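Local coordinates for protein Phthiocerol/phthiodiolone dimycocerosyl transferase (PDB 1Q9J) that probably transfers mycocerosyl groups from mycocerosic acid synthase to phthiocerol, phthiodiolone and phenolphthiocerol, completing the synthesis of their dimycocerosate esters, at residues Thr24-Gln29 against Thr348-Met353; Val36-Asp41 against Ser141-Ala146; His50-Ser55 against His124-Gly129; Arg231-Ser236 against Asp299-Ala304; Ala288-Glu293 against Ser305-Thr310. One frame throughout, in Å; residues are numbered along the deposited sequence.

Contact 1: residues Thr24-Gln29 against Thr348-Met353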
# COMPACT_ATOMS: atom_id res chain seq x y z
N THR A 24 -7.22 5.01 0.28
CA THR A 24 -6.57 4.04 1.13
C THR A 24 -6.94 4.41 2.55
O THR A 24 -7.00 5.59 2.89
CB THR A 24 -5.04 4.13 0.97
OG1 THR A 24 -4.69 3.98 -0.41
CG2 THR A 24 -4.36 3.03 1.79
N SER A 25 -7.22 3.41 3.37
CA SER A 25 -7.55 3.67 4.76
C SER A 25 -6.57 2.92 5.65
O SER A 25 -6.01 1.89 5.28
CB SER A 25 -9.00 3.24 5.07
OG SER A 25 -9.18 1.83 4.90
N MET A 26 -6.39 3.47 6.84
CA MET A 26 -5.50 2.91 7.82
C MET A 26 -6.21 3.07 9.16
O MET A 26 -6.45 4.18 9.62
CB MET A 26 -4.18 3.67 7.83
CG MET A 26 -3.05 2.91 8.49
SD MET A 26 -2.74 1.38 7.57
CE MET A 26 -3.37 0.21 8.68
N THR A 27 -6.53 1.93 9.77
CA THR A 27 -7.24 1.93 11.03
C THR A 27 -6.42 1.36 12.17
O THR A 27 -5.90 0.25 12.11
CB THR A 27 -8.53 1.15 10.88
OG1 THR A 27 -9.24 1.63 9.72
CG2 THR A 27 -9.41 1.33 12.12
N ILE A 28 -6.31 2.15 13.22
CA ILE A 28 -5.58 1.76 14.40
C ILE A 28 -6.59 1.53 15.53
O ILE A 28 -7.28 2.47 15.96
CB ILE A 28 -4.61 2.87 14.85
CG1 ILE A 28 -3.61 3.18 13.76
CG2 ILE A 28 -3.89 2.44 16.11
CD1 ILE A 28 -4.07 4.26 12.78
N GLN A 29 -6.67 0.30 16.00
CA GLN A 29 -7.57 -0.03 17.10
C GLN A 29 -6.87 0.43 18.38
O GLN A 29 -5.77 -0.00 18.67
CB GLN A 29 -7.79 -1.55 17.14
CG GLN A 29 -8.69 -1.98 18.27
CD GLN A 29 -9.94 -1.13 18.37
OE1 GLN A 29 -10.70 -1.01 17.40
NE2 GLN A 29 -10.16 -0.53 19.54
N THR A 348 4.97 -4.58 4.96
CA THR A 348 5.14 -4.88 6.38
C THR A 348 5.61 -3.60 7.08
O THR A 348 6.66 -3.06 6.73
CB THR A 348 6.21 -6.03 6.60
OG1 THR A 348 7.52 -5.54 6.29
CG2 THR A 348 5.91 -7.23 5.70
N SER A 349 4.83 -3.11 8.04
CA SER A 349 5.23 -1.89 8.74
C SER A 349 4.32 -1.46 9.90
O SER A 349 3.42 -2.19 10.34
CB SER A 349 5.34 -0.74 7.73
OG SER A 349 6.01 0.37 8.30
N PHE A 350 4.60 -0.25 10.38
CA PHE A 350 3.88 0.40 11.47
C PHE A 350 4.24 0.10 12.93
O PHE A 350 3.37 -0.14 13.77
CB PHE A 350 2.37 0.26 11.26
CG PHE A 350 1.80 1.32 10.37
CD1 PHE A 350 1.06 0.99 9.24
CD2 PHE A 350 2.01 2.67 10.67
CE1 PHE A 350 0.53 1.99 8.42
CE2 PHE A 350 1.48 3.67 9.86
CZ PHE A 350 0.74 3.34 8.74
N PRO A 351 5.54 0.12 13.25
CA PRO A 351 6.02 -0.13 14.60
C PRO A 351 6.71 1.17 15.02
O PRO A 351 6.85 2.09 14.21
CB PRO A 351 7.01 -1.26 14.39
CG PRO A 351 7.71 -0.80 13.15
CD PRO A 351 6.62 -0.15 12.28
N THR A 352 7.13 1.27 16.27
CA THR A 352 7.80 2.47 16.76
C THR A 352 6.90 3.70 16.64
O THR A 352 7.38 4.83 16.61
CB THR A 352 9.09 2.78 15.97
OG1 THR A 352 9.78 1.55 15.69
CG2 THR A 352 10.01 3.69 16.78
N MET A 353 5.59 3.47 16.57
CA MET A 353 4.64 4.56 16.45
C MET A 353 4.28 5.14 17.81
O MET A 353 3.60 4.50 18.61
CB MET A 353 3.37 4.07 15.75
CG MET A 353 2.35 5.15 15.50
SD MET A 353 1.66 4.98 13.85
CE MET A 353 0.73 3.44 14.02
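Met26 and Ile28, alternate residues on one face of strand 23-31, meet Phe350 and Met353 of a loop that comes from the C-terminal half of the chain. The fold is that of the two-domain, chloramphenicol-acetyltransferase-like acyltransferases, in which a segment of one half crosses over to complete the sheet of the other. Here the loop leads into strand 360-368, the outermost strand of that sheet, which pairs antiparallel with strand 23-31. Ser25 takes part in this pairing, its hydroxyl bonding to Gln367 O.

Met26 makes the larger part of the contact. Its CG stands anti to the backbone N (chi1 -162°), and the chain then bends at chi2 and chi3, so that CG and the sulfur both face one end of the Phe350 ring. SD comes to 3.4 Å from Phe350 CE1, while CG of Met26 is 3.7 Å from that same ring carbon. This is a Met-aromatic contact of oblique kind: Met26 SD is 4.6 Å from the centroid of the Phe350 ring and 60° off its normal. The two side chains run past each other in opposite directions. Elsewhere Phe350 touches Ala133 and Val136 of helix 129-148 as well as Ile364, which places it between the helix and the crossover strand.

Next along the strand, Thr27 bonds through its hydroxyl to that of Thr119. Ile28 then points to the same side as Met26 and is more loosely engaged. Its CG1 lies 4.4 Å from Met353 CE, the methyl at the end of that side chain.

Contact 2: residues Val36-Asp41 against Ser141-Ala146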
# COMPACT_ATOMS: atom_id res chain seq x y z
N VAL A 36 -9.31 13.81 22.33
CA VAL A 36 -9.79 14.38 21.08
C VAL A 36 -9.31 15.81 20.75
O VAL A 36 -8.90 16.06 19.61
CB VAL A 36 -11.36 14.35 21.01
CG1 VAL A 36 -11.85 14.93 19.69
CG2 VAL A 36 -11.85 12.92 21.16
N ASP A 37 -9.36 16.73 21.71
CA ASP A 37 -8.91 18.10 21.45
C ASP A 37 -7.48 18.15 20.92
O ASP A 37 -7.18 18.86 19.95
CB ASP A 37 -9.02 18.97 22.71
CG ASP A 37 -10.44 19.45 22.99
OD1 ASP A 37 -11.28 19.40 22.07
OD2 ASP A 37 -10.71 19.89 24.14
N ALA A 38 -6.59 17.40 21.57
CA ALA A 38 -5.18 17.33 21.20
C ALA A 38 -5.03 16.63 19.85
O ALA A 38 -4.19 17.01 19.04
CB ALA A 38 -4.40 16.57 22.26
N LEU A 39 -5.83 15.59 19.63
CA LEU A 39 -5.79 14.83 18.39
C LEU A 39 -6.17 15.73 17.22
O LEU A 39 -5.54 15.68 16.17
CB LEU A 39 -6.75 13.64 18.48
CG LEU A 39 -6.83 12.56 17.40
CD1 LEU A 39 -7.85 12.92 16.34
CD2 LEU A 39 -5.45 12.34 16.81
N SER A 40 -7.18 16.56 17.42
CA SER A 40 -7.61 17.46 16.36
C SER A 40 -6.51 18.45 16.04
O SER A 40 -6.34 18.85 14.89
CB SER A 40 -8.87 18.20 16.77
OG SER A 40 -9.47 18.85 15.66
N ASP A 41 -5.76 18.86 17.06
CA ASP A 41 -4.66 19.81 16.84
C ASP A 41 -3.57 19.18 15.98
O ASP A 41 -2.98 19.84 15.12
CB ASP A 41 -4.03 20.24 18.17
CG ASP A 41 -4.95 21.12 18.98
OD1 ASP A 41 -5.71 21.91 18.37
OD2 ASP A 41 -4.91 21.03 20.22
N SER A 141 2.82 11.16 15.96
CA SER A 141 3.97 11.81 16.55
C SER A 141 3.52 13.16 17.09
O SER A 141 3.99 13.61 18.13
CB SER A 141 5.07 12.01 15.50
OG SER A 141 6.04 12.97 15.94
N ARG A 142 2.59 13.80 16.39
CA ARG A 142 2.10 15.10 16.82
C ARG A 142 1.09 14.97 17.94
O ARG A 142 0.98 15.84 18.79
CB ARG A 142 1.48 15.85 15.64
CG ARG A 142 2.31 15.75 14.37
CD ARG A 142 1.91 16.80 13.36
NE ARG A 142 2.63 18.03 13.60
CZ ARG A 142 3.46 18.59 12.73
NH1 ARG A 142 3.67 18.02 11.55
NH2 ARG A 142 4.10 19.71 13.05
N TYR A 143 0.33 13.88 17.93
CA TYR A 143 -0.65 13.68 18.98
C TYR A 143 0.09 13.53 20.31
O TYR A 143 -0.25 14.18 21.29
CB TYR A 143 -1.47 12.42 18.71
CG TYR A 143 -2.40 12.07 19.84
CD1 TYR A 143 -3.51 12.87 20.13
CD2 TYR A 143 -2.17 10.96 20.63
CE1 TYR A 143 -4.37 12.55 21.18
CE2 TYR A 143 -3.01 10.63 21.68
CZ TYR A 143 -4.11 11.42 21.95
OH TYR A 143 -4.96 11.07 22.97
N THR A 144 1.10 12.67 20.32
CA THR A 144 1.91 12.46 21.51
C THR A 144 2.49 13.80 21.98
O THR A 144 2.53 14.08 23.18
CB THR A 144 3.06 11.46 21.23
OG1 THR A 144 2.50 10.19 20.85
CG2 THR A 144 3.92 11.26 22.47
N ASP A 145 2.93 14.64 21.05
CA ASP A 145 3.47 15.94 21.41
C ASP A 145 2.34 16.88 21.79
O ASP A 145 2.57 17.91 22.42
CB ASP A 145 4.26 16.56 20.25
CG ASP A 145 5.54 15.81 19.94
OD1 ASP A 145 6.27 15.45 20.90
OD2 ASP A 145 5.83 15.61 18.74
N ALA A 146 1.13 16.54 21.37
CA ALA A 146 -0.04 17.37 21.66
C ALA A 146 -0.60 17.09 23.05
O ALA A 146 -1.11 17.98 23.72
CB ALA A 146 -1.11 17.13 20.61
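The Tyr143 ring presents an edge, not a face, to helix 36-41: Leu39 CA and N and Ala38 C all lie near its plane. CD1 of the tyrosine reaches Leu39 CA at 3.5 Å, so the phenol abuts the backbone of the opposing helix directly. The Leu39 side chain crosses it at about a right angle, its CB 3.7 Å from Tyr143 CD1. With CG anti to the backbone N (chi1 174°), the ring swings from its own helix toward its neighbour, and its hydroxyl is tied there by a hydrogen bond with Asp35 N. The carboxylate of Asp35 in turn bonds Ala38 N, so this one residue holds both the phenol and the first turn of the helix.

Two helices of the N-terminal half are joined in this way, 36-49 and 129-148, the second following the loop with the probable proton acceptor His124. Their short segments run at 132° to each other with axes 8.2 Å apart at closest approach, a separation matched by the small residues beside the tyrosine. Ala38 CB meets Ala146 CB at 3.7 Å, and Ala146 CB also sits 3.5 Å from Ala38 O.

Contact 3: residues His50-Ser55 against His124-Gly129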
# COMPACT_ATOMS: atom_id res chain seq x y z
N HIS A 50 1.32 19.57 5.06
CA HIS A 50 1.07 18.98 3.76
C HIS A 50 -0.18 19.61 3.18
O HIS A 50 -1.17 18.93 2.93
CB HIS A 50 0.88 17.48 3.95
CG HIS A 50 1.99 16.84 4.72
ND1 HIS A 50 3.29 16.84 4.28
CD2 HIS A 50 2.00 16.22 5.92
CE1 HIS A 50 4.06 16.24 5.17
NE2 HIS A 50 3.30 15.86 6.18
N PRO A 51 -0.14 20.92 2.93
CA PRO A 51 -1.32 21.59 2.38
C PRO A 51 -1.92 21.05 1.09
O PRO A 51 -2.98 21.50 0.68
CB PRO A 51 -0.86 23.05 2.26
CG PRO A 51 0.60 22.94 2.07
CD PRO A 51 0.98 21.87 3.06
N VAL A 52 -1.28 20.08 0.46
CA VAL A 52 -1.83 19.53 -0.77
C VAL A 52 -3.07 18.67 -0.43
O VAL A 52 -4.05 18.66 -1.17
CB VAL A 52 -0.82 18.63 -1.51
CG1 VAL A 52 -1.23 18.48 -2.95
CG2 VAL A 52 0.54 19.24 -1.43
N LEU A 53 -2.98 17.96 0.68
CA LEU A 53 -4.05 17.10 1.15
C LEU A 53 -5.36 17.87 1.26
O LEU A 53 -6.46 17.28 1.29
CB LEU A 53 -3.69 16.51 2.52
CG LEU A 53 -2.37 15.77 2.51
CD1 LEU A 53 -2.00 15.30 3.90
CD2 LEU A 53 -2.48 14.61 1.56
N ALA A 54 -5.26 19.20 1.31
CA ALA A 54 -6.45 20.01 1.40
C ALA A 54 -6.97 20.34 0.03
O ALA A 54 -7.16 21.51 -0.29
CB ALA A 54 -6.13 21.28 2.15
N SER A 55 -7.22 19.34 -0.78
CA SER A 55 -7.72 19.62 -2.11
C SER A 55 -8.66 18.54 -2.59
O SER A 55 -9.08 17.69 -1.81
CB SER A 55 -6.56 19.71 -3.07
OG SER A 55 -6.07 18.41 -3.35
N HIS A 124 -5.26 7.73 -2.91
CA HIS A 124 -3.99 7.16 -3.37
C HIS A 124 -3.17 8.01 -4.36
O HIS A 124 -1.98 7.75 -4.58
CB HIS A 124 -4.24 5.77 -3.97
CG HIS A 124 -3.08 4.82 -3.84
ND1 HIS A 124 -1.83 5.10 -4.35
CD2 HIS A 124 -3.01 3.57 -3.34
CE1 HIS A 124 -1.04 4.06 -4.17
NE2 HIS A 124 -1.73 3.11 -3.56
N CYS A 125 -3.79 9.02 -4.95
CA CYS A 125 -3.08 9.85 -5.88
C CYS A 125 -2.16 10.80 -5.09
O CYS A 125 -1.35 11.53 -5.65
CB CYS A 125 -4.07 10.65 -6.75
SG CYS A 125 -4.63 12.26 -6.02
N MET A 126 -2.28 10.77 -3.78
CA MET A 126 -1.45 11.63 -2.98
C MET A 126 -0.38 10.90 -2.21
O MET A 126 0.47 11.53 -1.57
CB MET A 126 -2.33 12.39 -2.01
CG MET A 126 -3.34 13.24 -2.74
SD MET A 126 -2.58 14.75 -3.38
CE MET A 126 -2.23 15.47 -1.81
N ALA A 127 -0.39 9.58 -2.26
CA ALA A 127 0.60 8.84 -1.51
C ALA A 127 0.50 7.36 -1.73
O ALA A 127 -0.59 6.81 -1.87
CB ALA A 127 0.45 9.15 -0.04
N ASP A 128 1.65 6.71 -1.80
CA ASP A 128 1.65 5.28 -1.93
C ASP A 128 1.78 4.79 -0.49
O ASP A 128 1.74 5.58 0.46
CB ASP A 128 2.82 4.80 -2.80
CG ASP A 128 4.17 5.42 -2.42
OD1 ASP A 128 4.55 5.41 -1.22
OD2 ASP A 128 4.87 5.89 -3.35
N GLY A 129 1.94 3.49 -0.32
CA GLY A 129 2.04 2.94 1.02
C GLY A 129 3.05 3.61 1.91
O GLY A 129 2.76 3.90 3.07
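Val52 and Leu53 receive the end of Met126, a residue inside the His-X-X-X-Asp-Gly motif that marks this acyltransferase superfamily. The motif runs here from His124, the probable proton acceptor, through Asp128, thought to have a structural role in the active site, to Gly129, where helix 129-148 begins.

Across the two segments the contact is purely apolar and rests mainly on the terminal methyl of the methionine. Met126 CE lies 3.4 Å from Val52 CG1 and 3.5 Å from Leu53 CD2, touching both branched side chains at once, while its sulfur sits further back, 4.0 Å from Val52 CG1. The methionine starts with CG anti to its carbonyl carbon (chi1 -61°) and is bent at both later torsions, which carries CE round to the valine and leucine. Its course is oblique to both of them. Leu67 of strand 65-69 touches Val52 and Met126, and Leu122 packs on Leu53, closing the group into the core.

The polar interactions lie within or outside each segment. Asp128 caps the following helix through OD1, which accepts from His131 N, while its OD2 forms a salt bridge with Arg269 and a hydrogen bond with Leu284 N; these last two come from the C-terminal half, so the carboxylate has partners in both halves of the chain. The ring of His124 stacks with that of Phe17. In the loop 50-55, the turn that delivers Val52 and Leu53 is closed by Leu53 N bonding to His50 O at 3.0 Å and by the Ser55 hydroxyl, whose OG donates to Val52 O at 3.0 Å with a C=O...OG angle of 169°, almost straight on to the carbonyl.

Contact 4: residues Arg231-Ser236 against Asp299-Ala304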
# COMPACT_ATOMS: atom_id res chain seq x y z
N ARG A 231 16.41 -16.87 7.05
CA ARG A 231 17.83 -16.60 7.00
C ARG A 231 18.67 -17.87 7.08
O ARG A 231 19.89 -17.82 7.24
CB ARG A 231 18.22 -15.61 8.11
CG ARG A 231 17.75 -15.96 9.51
CD ARG A 231 17.86 -14.74 10.42
NE ARG A 231 17.49 -15.03 11.80
CZ ARG A 231 17.27 -14.10 12.74
NH1 ARG A 231 17.39 -12.81 12.44
NH2 ARG A 231 16.95 -14.46 13.98
N GLU A 232 18.01 -19.01 6.95
CA GLU A 232 18.68 -20.30 6.96
C GLU A 232 18.68 -20.76 5.51
O GLU A 232 18.81 -21.95 5.21
CB GLU A 232 17.91 -21.31 7.82
CG GLU A 232 18.63 -22.65 8.01
CD GLU A 232 17.67 -23.82 8.17
OE1 GLU A 232 16.96 -24.16 7.19
OE2 GLU A 232 17.61 -24.41 9.28
N HIS A 233 18.50 -19.81 4.61
CA HIS A 233 18.49 -20.08 3.18
C HIS A 233 18.81 -18.79 2.44
O HIS A 233 18.52 -18.65 1.25
CB HIS A 233 17.11 -20.60 2.75
CG HIS A 233 16.88 -22.04 3.08
ND1 HIS A 233 17.37 -23.06 2.29
CD2 HIS A 233 16.23 -22.64 4.10
CE1 HIS A 233 17.02 -24.23 2.82
NE2 HIS A 233 16.33 -23.99 3.92
N ARG A 234 19.40 -17.85 3.16
CA ARG A 234 19.76 -16.56 2.58
C ARG A 234 18.52 -16.01 1.89
O ARG A 234 18.55 -15.69 0.70
CB ARG A 234 20.90 -16.71 1.57
CG ARG A 234 22.12 -17.46 2.11
CD ARG A 234 23.25 -17.47 1.08
NE ARG A 234 24.25 -18.48 1.41
CZ ARG A 234 25.41 -18.63 0.76
NH1 ARG A 234 25.71 -17.82 -0.26
NH2 ARG A 234 26.25 -19.58 1.13
N LEU A 235 17.43 -15.92 2.65
CA LEU A 235 16.16 -15.40 2.15
C LEU A 235 15.51 -14.55 3.23
O LEU A 235 16.09 -14.35 4.30
CB LEU A 235 15.22 -16.55 1.76
CG LEU A 235 15.68 -17.36 0.55
CD1 LEU A 235 14.69 -18.48 0.28
CD2 LEU A 235 15.79 -16.46 -0.66
N SER A 236 14.31 -14.06 2.94
CA SER A 236 13.54 -13.21 3.85
C SER A 236 12.08 -13.64 3.85
O SER A 236 11.61 -14.27 2.89
CB SER A 236 13.60 -11.76 3.37
OG SER A 236 13.03 -11.68 2.08
N ASP A 299 10.61 -26.26 -6.08
CA ASP A 299 10.93 -26.10 -4.67
C ASP A 299 10.81 -24.67 -4.17
O ASP A 299 11.13 -23.71 -4.88
CB ASP A 299 12.33 -26.64 -4.41
CG ASP A 299 12.75 -26.50 -2.96
OD1 ASP A 299 13.51 -25.55 -2.66
OD2 ASP A 299 12.31 -27.32 -2.13
N ILE A 300 10.34 -24.52 -2.94
CA ILE A 300 10.16 -23.22 -2.31
C ILE A 300 11.39 -22.34 -2.46
O ILE A 300 11.34 -21.31 -3.14
CB ILE A 300 9.79 -23.38 -0.81
CG1 ILE A 300 8.27 -23.39 -0.67
CG2 ILE A 300 10.39 -22.27 0.04
CD1 ILE A 300 7.61 -22.08 -1.04
N VAL A 301 12.49 -22.74 -1.83
CA VAL A 301 13.72 -21.97 -1.89
C VAL A 301 14.15 -21.72 -3.33
O VAL A 301 14.57 -20.62 -3.67
CB VAL A 301 14.85 -22.68 -1.14
CG1 VAL A 301 16.02 -21.73 -0.96
CG2 VAL A 301 14.34 -23.17 0.20
N ASP A 302 14.02 -22.72 -4.19
CA ASP A 302 14.40 -22.55 -5.58
C ASP A 302 13.67 -21.36 -6.18
O ASP A 302 14.29 -20.48 -6.79
CB ASP A 302 14.09 -23.81 -6.38
CG ASP A 302 15.33 -24.66 -6.66
OD1 ASP A 302 15.95 -25.15 -5.69
OD2 ASP A 302 15.68 -24.83 -7.86
N LEU A 303 12.36 -21.33 -6.00
CA LEU A 303 11.51 -20.25 -6.52
C LEU A 303 11.83 -18.92 -5.82
O LEU A 303 12.09 -17.92 -6.48
CB LEU A 303 10.03 -20.61 -6.29
CG LEU A 303 8.96 -19.70 -6.89
CD1 LEU A 303 9.07 -19.71 -8.39
CD2 LEU A 303 7.59 -20.18 -6.45
N ALA A 304 11.81 -18.94 -4.50
CA ALA A 304 12.10 -17.75 -3.71
C ALA A 304 13.39 -17.07 -4.15
O ALA A 304 13.41 -15.86 -4.41
CB ALA A 304 12.18 -18.11 -2.24
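Val301 points at the cleft between His233 and Leu235, and these side chains, with Ala304, form the close-packed part of the contact. Both methyls of the valine touch the histidine. CG2 lies over one face of the ring, 3.9 Å from the centroid of His233 and 19° off the ring normal, a CH-pi contact displaced toward the rim where His233 ND1 is 3.7 Å from it. CG1 also reaches the leucine, with Val301 CG1 and Leu235 CD1 3.7 Å apart. Leu235 CD1 meets Ala304 CB, one helical turn on, at 3.6 Å as well; that branch thus fits against two successive turns of the helix. Having CG anti to the carbonyl carbon (chi1 -79°) turns the His233 ring broadside to the valine, which it meets at about a right angle. Phe229 and Tyr417 meet the ring as well, and Tyr417 touches Val301.

The rest of the loop is far more open. Arg231, Glu232 and Arg234 are exposed and do not touch the helix, and on the helix Asp302 likewise points away from the loop. At the start of helix 300-317, Asp299 is the N-cap residue: OD1 accepts from Asp302 N at 3.3 Å, on the anti side of the carboxylate, and also bonds the hydroxyl of Tyr417.

The contact thus seats the turn between helices 220-230 and 237-253 on the capped N-terminal end of helix 300-317 in the C-terminal half, the helix that also carries Arg312, a residue probably important for recognising the acyl carrier protein domain of mycocerosic acid synthase.

Contact 5: residues Ala288-Glu293 against Ser305-Thr310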
# COMPACT_ATOMS: atom_id res chain seq x y z
N ALA A 288 8.05 -4.53 -10.36
CA ALA A 288 9.00 -5.56 -10.73
C ALA A 288 8.21 -6.76 -11.25
O ALA A 288 7.38 -7.31 -10.53
CB ALA A 288 9.83 -5.95 -9.51
N SER A 289 8.45 -7.14 -12.50
CA SER A 289 7.76 -8.29 -13.08
C SER A 289 8.57 -9.56 -12.87
O SER A 289 9.77 -9.51 -12.59
CB SER A 289 7.50 -8.09 -14.57
OG SER A 289 8.71 -7.98 -15.31
N TYR A 290 7.91 -10.71 -12.99
CA TYR A 290 8.55 -12.00 -12.80
C TYR A 290 7.62 -13.13 -13.21
O TYR A 290 6.63 -13.39 -12.53
CB TYR A 290 8.91 -12.20 -11.34
CG TYR A 290 9.44 -13.58 -11.07
CD1 TYR A 290 10.70 -13.96 -11.50
CD2 TYR A 290 8.66 -14.52 -10.40
CE1 TYR A 290 11.18 -15.24 -11.27
CE2 TYR A 290 9.13 -15.81 -10.17
CZ TYR A 290 10.39 -16.16 -10.60
OH TYR A 290 10.88 -17.42 -10.36
N LEU A 291 7.95 -13.81 -14.30
CA LEU A 291 7.13 -14.92 -14.79
C LEU A 291 7.49 -16.22 -14.08
O LEU A 291 8.44 -16.90 -14.46
CB LEU A 291 7.34 -15.10 -16.30
CG LEU A 291 6.37 -16.02 -17.03
CD1 LEU A 291 4.93 -15.54 -16.83
CD2 LEU A 291 6.74 -16.03 -18.51
N ALA A 292 6.72 -16.57 -13.06
CA ALA A 292 6.96 -17.79 -12.30
C ALA A 292 6.44 -19.00 -13.06
O ALA A 292 5.31 -19.01 -13.55
CB ALA A 292 6.31 -17.71 -10.94
N GLU A 293 7.28 -20.03 -13.15
CA GLU A 293 6.92 -21.26 -13.84
C GLU A 293 7.03 -22.40 -12.85
O GLU A 293 8.07 -23.05 -12.73
CB GLU A 293 7.86 -21.47 -15.03
CG GLU A 293 7.88 -20.27 -15.97
CD GLU A 293 8.78 -20.47 -17.16
OE1 GLU A 293 9.96 -20.81 -16.97
OE2 GLU A 293 8.30 -20.26 -18.30
N SER A 305 14.46 -17.85 -4.24
CA SER A 305 15.78 -17.32 -4.63
C SER A 305 15.83 -16.78 -6.04
O SER A 305 16.48 -15.76 -6.30
CB SER A 305 16.85 -18.40 -4.46
OG SER A 305 17.15 -18.60 -3.08
N ASP A 306 15.15 -17.45 -6.96
CA ASP A 306 15.14 -17.00 -8.34
C ASP A 306 14.48 -15.63 -8.43
O ASP A 306 14.96 -14.74 -9.15
CB ASP A 306 14.42 -18.01 -9.21
CG ASP A 306 14.53 -17.68 -10.68
OD1 ASP A 306 15.67 -17.45 -11.16
OD2 ASP A 306 13.49 -17.64 -11.36
N ILE A 307 13.38 -15.45 -7.71
CA ILE A 307 12.68 -14.17 -7.71
C ILE A 307 13.63 -13.09 -7.22
O ILE A 307 13.92 -12.12 -7.93
CB ILE A 307 11.44 -14.19 -6.79
CG1 ILE A 307 10.48 -15.30 -7.21
CG2 ILE A 307 10.71 -12.83 -6.86
CD1 ILE A 307 9.22 -15.37 -6.37
N VAL A 308 14.13 -13.26 -5.99
CA VAL A 308 15.03 -12.29 -5.42
C VAL A 308 16.19 -11.95 -6.33
O VAL A 308 16.62 -10.81 -6.39
CB VAL A 308 15.67 -12.77 -4.12
CG1 VAL A 308 16.66 -11.72 -3.65
CG2 VAL A 308 14.62 -13.02 -3.08
N ALA A 309 16.71 -12.95 -7.02
CA ALA A 309 17.84 -12.71 -7.89
C ALA A 309 17.40 -11.88 -9.07
O ALA A 309 18.03 -10.87 -9.39
CB ALA A 309 18.44 -14.03 -8.36
N THR A 310 16.30 -12.27 -9.71
CA THR A 310 15.81 -11.51 -10.87
C THR A 310 15.67 -10.00 -10.58
O THR A 310 15.93 -9.17 -11.45
CB THR A 310 14.44 -12.05 -11.37
OG1 THR A 310 14.56 -13.44 -11.70
CG2 THR A 310 14.00 -11.29 -12.61
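Tyr290 lies against segment 305-310 of helix 300-317 with a different part of its ring turned to each of Asp306, Ile307 and Thr310. The setting is a beta-alpha unit: strand 285-292, at one end of the six-stranded sheet of the C-terminal half, is followed by helix 300-317, which turns back across it. The two short segments run at 146° to each other, their axes 9.3 Å apart.

A chi1 of 174° sets CG of Tyr290 opposite the backbone N and sends the ring off the strand to the helix. Ile307 comes over one face of the ring at about a right angle: its CG1 stands 3.7 Å from the Tyr290 centroid, 28° off the normal and shifted toward the rim at CE2 and CZ. Beyond that methylene, Ile307 CD1 reaches Tyr290 CE2 at 3.8 Å. Leu303, a turn earlier in the helix, also touches the tyrosine, and the Ile307 side chain packs on Leu246 and Tyr264.

Asp306 approaches the edge instead. Tyr290 OH donates a hydrogen bond of 2.8 Å to Asp306 OD2, which lies in the plane of the ring and accepts through its anti lone pair. The carboxylate is twisted 64° from the ring plane, so the groups are joined at the oxygen without being coplanar. This bond fixes the outer end of a buried tyrosine to an exposed acid.

Thr310 crosses at about a right angle, with OG1 placed obliquely 3.9 Å from Tyr290 CE1. Its hydroxyl is turned back to its own helix: OG1 donates to Asp306 O at 2.9 Å, while Thr310 N reaches that oxygen from the opposite face of the carbonyl plane.

Overall arrangement
Contacts 1, 2 and 3 lie in the N-terminal half and contacts 4 and 5 in the C-terminal half, although contact 1 draws its loop from the latter. Contact 3 carries the putative active site and touches contact 1, where Thr24 OG1 is 3.4 Å from His124 CD2; their centres are about 17 Å apart. Contact 2 stands further out, about 20 Å from contact 3 between centres, yet helix 129-148 joins the two. Contacts 4 and 5, centres about 12 Å apart, share helix 300-317 and touch where Leu235 CD2 is 3.5 Å from Ser305 OG. Both come near Arg312, whose side chain is about 7 Å from those of Leu235 and Thr310, and lie across the chain's centre from contact 3.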